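PDB 6PNR: alpha-glucosidase from [Eubacterium] rectale, which probably cleaves the alpha-glycosidic bonds of sulfoquinovosides, acting as a sulfoquinovosidase of glycoside hydrolase family 31. Local coordinates for residues N100-R105 with W203-Q208; Y178-D183 with K207-E212; T226-Q231 with G443-Q448. All coordinates share one frame; numbering follows the deposited sequence.

The three contacts lead from the N-terminal beta-sandwich to the catalytic barrel. Interaction 1 and interaction 2 share Lys207 and Gln208, and their centres are about 12 Å apart. Phe104 CG of the first packs on Ile209 CD1 of the second at 3.5 Å. Interaction 3 lies about 14 Å from interaction 2, centre to centre, and about 22 Å from interaction 1. It meets interaction 2 directly, with Arg210 CZ 3.4 Å from Tyr227 CD1. Helix 217-228 follows strand 208-213 in the chain. None of the three contains a residue of the inhibitor pocket. Interaction 3 comes nearest in sequence, since Arg441 of that pocket precedes Gly443 by two residues.

Interaction 1 (N100-R105 with W203-Q208); sequences NRFWFR and WEVPKQ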
loop_
_atom_site.group_PDB
_atom_site.type_symbol
_atom_site.label_atom_id
_atom_site.label_comp_id
_atom_site.label_asym_id
_atom_site.label_seq_id
_atom_site.Cartn_x
_atom_site.Cartn_y
_atom_site.Cartn_z
ATOM N N ASN A 100 22.130 1.892 13.218
ATOM C CA ASN A 100 21.901 2.522 11.923
ATOM C C ASN A 100 20.510 3.142 11.815
ATOM O O ASN A 100 20.093 3.501 10.710
ATOM C CB ASN A 100 22.147 1.538 10.769
ATOM C CG ASN A 100 21.178 0.357 10.756
ATOM O OD1 ASN A 100 20.255 0.267 11.558
ATOM N ND2 ASN A 100 21.394 -0.551 9.824
ATOM N N ARG A 101 19.799 3.300 12.933
ATOM C CA ARG A 101 18.502 3.964 12.956
ATOM C C ARG A 101 18.474 4.920 14.134
ATOM O O ARG A 101 18.838 4.545 15.256
ATOM C CB ARG A 101 17.339 2.967 13.063
ATOM C CG ARG A 101 17.211 1.974 11.889
ATOM C CD ARG A 101 16.850 2.650 10.571
ATOM N NE ARG A 101 16.687 1.690 9.465
ATOM C CZ ARG A 101 17.619 1.439 8.549
ATOM N NH1 ARG A 101 18.786 2.080 8.593
ATOM N NH2 ARG A 101 17.388 0.563 7.581
ATOM N N PHE A 102 18.007 6.139 13.876
ATOM C CA PHE A 102 18.075 7.244 14.823
ATOM C C PHE A 102 16.738 7.974 14.781
ATOM O O PHE A 102 16.334 8.469 13.725
ATOM C CB PHE A 102 19.242 8.172 14.440
ATOM C CG PHE A 102 19.491 9.308 15.389
ATOM C CD1 PHE A 102 20.358 9.154 16.456
ATOM C CD2 PHE A 102 18.895 10.545 15.185
ATOM C CE1 PHE A 102 20.604 10.208 17.317
ATOM C CE2 PHE A 102 19.140 11.610 16.037
ATOM C CZ PHE A 102 20.000 11.444 17.107
ATOM N N TRP A 103 16.036 8.016 15.907
ATOM C CA TRP A 103 14.771 8.730 16.012
ATOM C C TRP A 103 14.933 9.882 16.996
ATOM O O TRP A 103 15.246 9.661 18.172
ATOM C CB TRP A 103 13.641 7.806 16.469
ATOM C CG TRP A 103 13.200 6.734 15.503
ATOM C CD1 TRP A 103 12.176 6.815 14.593
ATOM C CD2 TRP A 103 13.719 5.408 15.402
ATOM N NE1 TRP A 103 12.045 5.626 13.924
ATOM C CE2 TRP A 103 12.973 4.742 14.409
ATOM C CE3 TRP A 103 14.739 4.711 16.060
ATOM C CZ2 TRP A 103 13.224 3.418 14.049
ATOM C CZ3 TRP A 103 14.980 3.403 15.712
ATOM C CH2 TRP A 103 14.224 2.766 14.710
ATOM N N PHE A 104 14.716 11.103 16.516
ATOM C CA PHE A 104 14.857 12.315 17.312
ATOM C C PHE A 104 13.479 12.929 17.496
ATOM O O PHE A 104 12.761 13.159 16.512
ATOM C CB PHE A 104 15.805 13.312 16.626
ATOM C CG PHE A 104 16.098 14.542 17.447
ATOM C CD1 PHE A 104 17.110 14.535 18.387
ATOM C CD2 PHE A 104 15.354 15.698 17.278
ATOM C CE1 PHE A 104 17.380 15.660 19.155
ATOM C CE2 PHE A 104 15.616 16.832 18.037
ATOM C CZ PHE A 104 16.635 16.812 18.974
ATOM N N ARG A 105 13.104 13.196 18.744
ATOM C CA ARG A 105 11.794 13.758 19.024
ATOM C C ARG A 105 11.862 15.244 19.333
ATOM O O ARG A 105 12.777 15.718 20.012
ATOM C CB ARG A 105 11.126 13.014 20.172
ATOM C CG ARG A 105 10.687 11.629 19.742
ATOM C CD ARG A 105 9.647 11.116 20.672
ATOM N NE ARG A 105 9.067 9.870 20.208
ATOM C CZ ARG A 105 8.193 9.184 20.921
ATOM N NH1 ARG A 105 7.824 9.643 22.109
ATOM N NH2 ARG A 105 7.686 8.058 20.458
ATOM N N TRP A 203 18.261 7.319 8.876
ATOM C CA TRP A 203 18.889 5.999 8.700
ATOM C C TRP A 203 20.408 6.058 8.844
ATOM O O TRP A 203 21.157 5.372 8.133
ATOM C CB TRP A 203 18.481 5.378 7.364
ATOM C CG TRP A 203 17.064 4.873 7.387
ATOM C CD1 TRP A 203 16.137 5.074 8.375
ATOM C CD2 TRP A 203 16.419 4.065 6.392
ATOM N NE1 TRP A 203 14.949 4.455 8.041
ATOM C CE2 TRP A 203 15.100 3.827 6.833
ATOM C CE3 TRP A 203 16.825 3.534 5.163
ATOM C CZ2 TRP A 203 14.180 3.086 6.086
ATOM C CZ3 TRP A 203 15.901 2.803 4.417
ATOM C CH2 TRP A 203 14.601 2.582 4.888
ATOM N N GLU A 204 20.854 6.893 9.778
ATOM C CA GLU A 204 22.220 6.977 10.280
ATOM C C GLU A 204 22.159 7.839 11.531
ATOM O O GLU A 204 21.161 8.521 11.780
ATOM C CB GLU A 204 23.179 7.589 9.257
ATOM C CG GLU A 204 23.100 9.114 9.196
ATOM C CD GLU A 204 24.142 9.711 8.276
ATOM O OE1 GLU A 204 25.078 8.978 7.879
ATOM O OE2 GLU A 204 24.019 10.908 7.933
ATOM N N VAL A 205 23.229 7.812 12.316
ATOM C CA VAL A 205 23.369 8.822 13.359
ATOM C C VAL A 205 23.776 10.120 12.673
ATOM O O VAL A 205 24.871 10.195 12.102
ATOM C CB VAL A 205 24.391 8.403 14.426
ATOM C CG1 VAL A 205 24.566 9.511 15.447
ATOM C CG2 VAL A 205 23.962 7.085 15.097
ATOM N N PRO A 206 22.945 11.159 12.696
ATOM C CA PRO A 206 23.276 12.378 11.954
ATOM C C PRO A 206 24.391 13.158 12.627
ATOM O O PRO A 206 24.508 13.177 13.852
ATOM C CB PRO A 206 21.963 13.170 11.981
ATOM C CG PRO A 206 21.346 12.771 13.281
ATOM C CD PRO A 206 21.708 11.310 13.480
ATOM N N LYS A 207 25.204 13.826 11.802
ATOM C CA LYS A 207 26.293 14.643 12.336
ATOM C C LYS A 207 25.775 15.705 13.285
ATOM O O LYS A 207 26.376 15.957 14.336
ATOM C CB LYS A 207 27.075 15.306 11.197
ATOM C CG LYS A 207 28.092 14.406 10.524
ATOM C CD LYS A 207 28.846 15.148 9.415
ATOM C CE LYS A 207 28.003 15.302 8.142
ATOM N NZ LYS A 207 27.715 13.992 7.468
ATOM N N GLN A 208 24.657 16.335 12.945
ATOM C CA GLN A 208 24.251 17.532 13.661
ATOM C C GLN A 208 22.790 17.821 13.378
ATOM O O GLN A 208 22.285 17.552 12.283
ATOM C CB GLN A 208 25.108 18.740 13.251
ATOM C CG GLN A 208 24.733 20.040 13.919
ATOM C CD GLN A 208 25.458 21.238 13.311
ATOM O OE1 GLN A 208 24.918 21.938 12.447
ATOM N NE2 GLN A 208 26.686 21.469 13.756
#
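Asn100 and Arg101 at the start of strand 101-107 run close past Trp203 and Glu204, with the CA atoms of Asn100 and Glu204 4.8 Å apart, but the two backbones make no hydrogen bonds to each other here. Trp203 CA makes a bent CA-H...O contact with Asn100 O at 3.4 Å. Asn100 and Arg101 both face Gly32 of strand 29-41, which makes a classic beta bulge.

One side-chain contact is a stack. The Arg101 guanidinium lies flat on the Trp203 indole, their planes 9° apart. Its CZ sits 3.6 Å from the centroid of the five-membered ring of Trp203, over the face, so this is a cation-pi pair. The chain bends at chi2 (-66°), which folds the arginine back over the indole. Its CD also touches the ring, 3.3 Å from Trp203 CD1. Arg101 NH1 donates to Asn100 O at 2.9 Å, from above the carbonyl plane. NH2 forms salt bridges with Asp49 and Glu36. Trp203 also stacks with Tyr187, and its NE1 bonds to Gln201.

Further on, Phe102 meets Pro206 in a CH-pi contact. Pro206 CD sits over one ring face, 3.4 Å from Phe102 CD2. With CG anti to the backbone N (chi1 -176°), the phenyl is swung over to Pro206 and brings CD1 to 4.3 Å from Val205 CG1.

With an alanine in place of Arg101, the indole would probably lose its cation-pi cover, and Asp49 and Glu36 would probably be left without the arginine they share.

The contact packs strand 101-107 against the connection from strand 197-202 to strand 208-213, which crosses between the sheets of the sandwich. The Arg101 guanidinium has its face on the indole and its NH2 paired with two carboxylates. At Phe102, Val205 and Pro206 the two segments meet by apolar packing.

Interaction 2 (Y178-D183 with K207-E212); sequences YYLHVD and KQIRIE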
loop_
_atom_site.group_PDB
_atom_site.type_symbol
_atom_site.label_atom_id
_atom_site.label_comp_id
_atom_site.label_asym_id
_atom_site.label_seq_id
_atom_site.Cartn_x
_atom_site.Cartn_y
_atom_site.Cartn_z
ATOM N N TYR A 178 10.534 28.634 14.497
ATOM C CA TYR A 178 11.882 28.121 14.332
ATOM C C TYR A 178 11.899 27.240 13.088
ATOM O O TYR A 178 10.856 26.767 12.622
ATOM C CB TYR A 178 12.358 27.326 15.568
ATOM C CG TYR A 178 11.648 25.986 15.802
ATOM C CD1 TYR A 178 12.033 24.841 15.110
ATOM C CD2 TYR A 178 10.616 25.864 16.732
ATOM C CE1 TYR A 178 11.402 23.633 15.311
ATOM C CE2 TYR A 178 9.981 24.654 16.945
ATOM C CZ TYR A 178 10.376 23.539 16.227
ATOM O OH TYR A 178 9.760 22.316 16.415
ATOM N N TYR A 179 13.090 27.037 12.539
ATOM C CA TYR A 179 13.320 25.959 11.592
ATOM C C TYR A 179 14.319 24.996 12.205
ATOM O O TYR A 179 15.146 25.382 13.039
ATOM C CB TYR A 179 13.825 26.460 10.218
ATOM C CG TYR A 179 15.306 26.769 10.116
ATOM C CD1 TYR A 179 16.231 25.784 9.765
ATOM C CD2 TYR A 179 15.772 28.058 10.310
ATOM C CE1 TYR A 179 17.584 26.082 9.650
ATOM C CE2 TYR A 179 17.115 28.363 10.192
ATOM C CZ TYR A 179 18.016 27.380 9.879
ATOM O OH TYR A 179 19.353 27.706 9.773
ATOM N N LEU A 180 14.222 23.737 11.797
ATOM C CA LEU A 180 15.108 22.687 12.264
ATOM C C LEU A 180 15.626 21.948 11.045
ATOM O O LEU A 180 14.844 21.573 10.164
ATOM C CB LEU A 180 14.382 21.720 13.222
ATOM C CG LEU A 180 15.153 20.554 13.856
ATOM C CD1 LEU A 180 14.441 20.098 15.115
ATOM C CD2 LEU A 180 15.310 19.379 12.910
ATOM N N HIS A 181 16.932 21.735 11.002
ATOM C CA HIS A 181 17.590 21.036 9.912
ATOM C C HIS A 181 18.373 19.865 10.477
ATOM O O HIS A 181 19.084 20.017 11.478
ATOM C CB HIS A 181 18.546 21.960 9.148
ATOM C CG HIS A 181 19.300 21.256 8.066
ATOM N ND1 HIS A 181 18.664 20.643 7.007
ATOM C CD2 HIS A 181 20.626 21.032 7.895
ATOM C CE1 HIS A 181 19.569 20.082 6.219
ATOM N NE2 HIS A 181 20.768 20.309 6.733
ATOM N N VAL A 182 18.245 18.700 9.843
ATOM C CA VAL A 182 19.069 17.541 10.159
ATOM C C VAL A 182 20.157 17.454 9.098
ATOM O O VAL A 182 19.862 17.273 7.910
ATOM C CB VAL A 182 18.241 16.243 10.209
ATOM C CG1 VAL A 182 19.131 15.050 10.595
ATOM C CG2 VAL A 182 17.069 16.379 11.184
ATOM N N ASP A 183 21.414 17.550 9.530
ATOM C CA ASP A 183 22.562 17.592 8.623
ATOM C C ASP A 183 22.914 16.170 8.200
ATOM O O ASP A 183 23.876 15.555 8.664
ATOM C CB ASP A 183 23.739 18.293 9.294
ATOM C CG ASP A 183 24.894 18.572 8.335
ATOM O OD1 ASP A 183 24.818 18.189 7.148
ATOM O OD2 ASP A 183 25.888 19.192 8.776
ATOM N N LYS A 207 25.204 13.826 11.802
ATOM C CA LYS A 207 26.293 14.643 12.336
ATOM C C LYS A 207 25.775 15.705 13.285
ATOM O O LYS A 207 26.376 15.957 14.336
ATOM C CB LYS A 207 27.075 15.306 11.197
ATOM C CG LYS A 207 28.092 14.406 10.524
ATOM C CD LYS A 207 28.846 15.148 9.415
ATOM C CE LYS A 207 28.003 15.302 8.142
ATOM N NZ LYS A 207 27.715 13.992 7.468
ATOM N N GLN A 208 24.657 16.335 12.945
ATOM C CA GLN A 208 24.251 17.532 13.661
ATOM C C GLN A 208 22.790 17.821 13.378
ATOM O O GLN A 208 22.285 17.552 12.283
ATOM C CB GLN A 208 25.108 18.740 13.251
ATOM C CG GLN A 208 24.733 20.040 13.919
ATOM C CD GLN A 208 25.458 21.238 13.311
ATOM O OE1 GLN A 208 24.918 21.938 12.447
ATOM N NE2 GLN A 208 26.686 21.469 13.756
ATOM N N ILE A 209 22.117 18.367 14.382
ATOM C CA ILE A 209 20.803 18.966 14.216
ATOM C C ILE A 209 20.936 20.442 14.551
ATOM O O ILE A 209 21.582 20.805 15.544
ATOM C CB ILE A 209 19.737 18.267 15.081
ATOM C CG1 ILE A 209 19.448 16.867 14.503
ATOM C CG2 ILE A 209 18.456 19.124 15.168
ATOM C CD1 ILE A 209 18.456 16.024 15.297
ATOM N N ARG A 210 20.358 21.284 13.700
ATOM C CA ARG A 210 20.458 22.731 13.787
ATOM C C ARG A 210 19.065 23.304 13.993
ATOM O O ARG A 210 18.115 22.901 13.311
ATOM C CB ARG A 210 21.097 23.285 12.512
ATOM C CG ARG A 210 21.255 24.770 12.474
ATOM C CD ARG A 210 21.852 25.191 11.145
ATOM N NE ARG A 210 21.927 26.635 11.068
ATOM C CZ ARG A 210 23.017 27.332 11.370
ATOM N NH1 ARG A 210 24.126 26.695 11.741
ATOM N NH2 ARG A 210 22.998 28.658 11.286
ATOM N N ILE A 211 18.932 24.208 14.957
ATOM C CA ILE A 211 17.655 24.836 15.278
ATOM C C ILE A 211 17.880 26.336 15.372
ATOM O O ILE A 211 18.781 26.788 16.085
ATOM C CB ILE A 211 17.062 24.308 16.595
ATOM C CG1 ILE A 211 17.011 22.780 16.608
ATOM C CG2 ILE A 211 15.684 24.905 16.812
ATOM C CD1 ILE A 211 16.405 22.197 17.890
ATOM N N GLU A 212 17.062 27.108 14.670
ATOM C CA GLU A 212 17.259 28.547 14.635
ATOM C C GLU A 212 15.903 29.236 14.660
ATOM O O GLU A 212 15.002 28.854 13.908
ATOM C CB GLU A 212 18.074 28.923 13.393
ATOM C CG GLU A 212 18.481 30.361 13.302
ATOM C CD GLU A 212 19.692 30.577 12.387
ATOM O OE1 GLU A 212 20.016 29.690 11.554
ATOM O OE2 GLU A 212 20.327 31.640 12.522
HETATM O O HOH W 1 25.259 13.299 8.965
#
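Tyr179 and Glu212 form a hydrogen-bonded pair between antiparallel strands 178-182 and 208-213, with Tyr179 N bonded to Glu212 O at 3.0 Å. Tyr179 CB leaves the sheet on the face that also carries His181, Arg210 and Glu212. CG then sits between the backbone N and the carbonyl carbon (chi1 81°), which lays the ring alongside the Glu212 side chain. CD2 passes Glu212 O. CE2 rests on Glu212 CB at 3.4 Å. CZ comes 3.5 Å from Glu212 OE1. At the tip, OH donates to Glu212 OE1 at 2.7 Å, nearly along the C-O direction. The same OH accepts from Arg210 NE at 3.1 Å, with an N-H...O angle of 163° and within the guanidinium plane. Arg210 NH2 closes the ring of bonds with a salt bridge to Glu212 OE1 at 3.2 Å, from above the carboxylate plane. Tyr227 of helix 217-228 adds a cation-pi contact to Arg210.

The opposite face is apolar. Leu180 CG meets Ile209 CG2 at 3.8 Å, Ile211 lies against Leu180 and Tyr178, and Val182 packs beside Ile209. Leu200 of strand 197-202, in the facing sheet of the sandwich, touches Leu180 and Val182. Beyond the last backbone bond, Asp183 N to Gln208 O, one water takes N-H bonds from Lys207 N and NZ and donates to Asp183 O.

This strand pair thus turns an apolar face to the other sheet and a polar one to helix 217-228. Arg210 probably balances the charge of Glu212, and the two bonds at Tyr179 OH, one given and one taken, fix the hydroxyl's rotation.

Interaction 3 (T226-Q231 with G443-Q448); sequences TYFGRQ and GGAGSQ
The C-terminal end of helix 217-228 packs here, through Phe228 and Gln448, on the type II turn from Gly444 to Ser447 and the short helix 447-450 after it. This joins the helix that follows the sandwich to a loop of the TIM-barrel domain beyond strand 437-439. The Gln448 amide lies beside Phe228, its plane 18° from the ring; NE2 is over one face, and CD rests 3.5 Å from Phe228 CB. A bend at chi2 (79°) turns the amide back to the turn, where OE1 accepts from Gly446 N at 3.0 Å. Its NE2 bonds outside the segments to Met482 O and Gln169. Ala445 CB touches Phe228 CE1 at 3.9 Å.

Gly229 leaves the helix with positive phi. A side chain there would crowd Gln448 C, and Gly229 O lies 3.3 Å from Gln448 CB. Past it, Gln231 NE2 donates to Gln448 O at 2.7 Å, nearly straight at 174° and on a lone pair in the carbonyl plane. Gln231 OE1 accepts from Asn565 and Gly485.

Two glutamine amides thus carry the polar side of the joint. With both ends of each amide bonded, neither is likely to turn over.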
loop_
_atom_site.group_PDB
_atom_site.type_symbol
_atom_site.label_atom_id
_atom_site.label_comp_id
_atom_site.label_asym_id
_atom_site.label_seq_id
_atom_site.Cartn_x
_atom_site.Cartn_y
_atom_site.Cartn_z
ATOM N N THR A 226 20.649 32.548 4.851
ATOM C CA THR A 226 22.022 32.769 5.304
ATOM C C THR A 226 22.739 31.436 5.499
ATOM O O THR A 226 23.916 31.292 5.144
ATOM C CB THR A 226 22.041 33.592 6.598
ATOM O OG1 THR A 226 21.586 34.924 6.321
ATOM C CG2 THR A 226 23.472 33.662 7.172
ATOM N N TYR A 227 22.026 30.427 6.003
ATOM C CA TYR A 227 22.656 29.132 6.240
ATOM C C TYR A 227 22.752 28.296 4.965
ATOM O O TYR A 227 23.804 27.726 4.673
ATOM C CB TYR A 227 21.890 28.350 7.315
ATOM C CG TYR A 227 22.476 26.978 7.561
ATOM C CD1 TYR A 227 23.757 26.835 8.081
ATOM C CD2 TYR A 227 21.761 25.827 7.262
ATOM C CE1 TYR A 227 24.313 25.584 8.291
ATOM C CE2 TYR A 227 22.308 24.566 7.481
ATOM C CZ TYR A 227 23.584 24.457 7.996
ATOM O OH TYR A 227 24.143 23.215 8.214
ATOM N N PHE A 228 21.658 28.181 4.208
ATOM C CA PHE A 228 21.651 27.281 3.053
ATOM C C PHE A 228 22.156 27.938 1.774
ATOM O O PHE A 228 22.713 27.244 0.914
ATOM C CB PHE A 228 20.241 26.746 2.799
ATOM C CG PHE A 228 19.763 25.749 3.825
ATOM C CD1 PHE A 228 20.367 24.507 3.939
ATOM C CD2 PHE A 228 18.687 26.040 4.647
ATOM C CE1 PHE A 228 19.919 23.577 4.866
ATOM C CE2 PHE A 228 18.230 25.099 5.587
ATOM C CZ PHE A 228 18.849 23.871 5.688
ATOM N N GLY A 229 21.947 29.247 1.618
ATOM C CA GLY A 229 22.341 29.941 0.406
ATOM C C GLY A 229 21.245 30.801 -0.186
ATOM O O GLY A 229 20.068 30.637 0.149
ATOM N N ARG A 230 21.622 31.739 -1.055
ATOM C CA ARG A 230 20.671 32.586 -1.759
ATOM C C ARG A 230 20.929 32.519 -3.258
ATOM O O ARG A 230 22.070 32.368 -3.702
ATOM C CB ARG A 230 20.747 34.045 -1.278
ATOM C CG ARG A 230 19.982 34.253 0.035
ATOM C CD ARG A 230 20.309 35.550 0.712
ATOM N NE ARG A 230 19.827 35.545 2.093
ATOM C CZ ARG A 230 20.271 36.372 3.031
ATOM N NH1 ARG A 230 21.202 37.262 2.728
ATOM N NH2 ARG A 230 19.790 36.305 4.268
ATOM N N GLN A 231 19.852 32.641 -4.037
ATOM C CA GLN A 231 19.944 32.603 -5.490
ATOM C C GLN A 231 20.378 33.968 -6.036
ATOM O O GLN A 231 20.085 35.005 -5.432
ATOM C CB GLN A 231 18.592 32.212 -6.097
ATOM C CG GLN A 231 18.093 30.803 -5.698
ATOM C CD GLN A 231 17.235 30.818 -4.441
ATOM O OE1 GLN A 231 16.116 31.335 -4.448
ATOM N NE2 GLN A 231 17.755 30.241 -3.353
ATOM N N GLY A 443 16.489 18.448 -6.075
ATOM C CA GLY A 443 17.309 19.260 -5.194
ATOM C C GLY A 443 17.495 18.610 -3.839
ATOM O O GLY A 443 17.022 17.500 -3.578
ATOM N N GLY A 444 18.198 19.339 -2.981
ATOM C CA GLY A 444 18.505 18.908 -1.636
ATOM C C GLY A 444 19.036 20.098 -0.871
ATOM O O GLY A 444 19.042 21.219 -1.377
ATOM N N ALA A 445 19.476 19.851 0.362
ATOM C CA ALA A 445 20.054 20.931 1.156
ATOM C C ALA A 445 21.291 21.473 0.445
ATOM O O ALA A 445 22.219 20.718 0.137
ATOM C CB ALA A 445 20.400 20.430 2.557
ATOM N N GLY A 446 21.289 22.772 0.154
ATOM C CA GLY A 446 22.314 23.404 -0.657
ATOM C C GLY A 446 21.823 23.852 -2.013
ATOM O O GLY A 446 22.470 24.702 -2.643
ATOM N N SER A 447 20.687 23.323 -2.477
ATOM C CA SER A 447 20.103 23.828 -3.718
ATOM C C SER A 447 19.794 25.308 -3.630
ATOM O O SER A 447 19.706 25.973 -4.667
ATOM C CB SER A 447 18.829 23.061 -4.068
ATOM O OG SER A 447 19.153 21.740 -4.447
ATOM N N GLN A 448 19.625 25.831 -2.412
ATOM C CA GLN A 448 19.373 27.253 -2.223
ATOM C C GLN A 448 20.495 28.098 -2.804
ATOM O O GLN A 448 20.245 29.201 -3.304
ATOM C CB GLN A 448 19.200 27.564 -0.727
ATOM C CG GLN A 448 17.949 26.934 -0.056
ATOM C CD GLN A 448 18.124 25.457 0.298
ATOM O OE1 GLN A 448 19.149 24.854 -0.002
ATOM N NE2 GLN A 448 17.119 24.876 0.945
#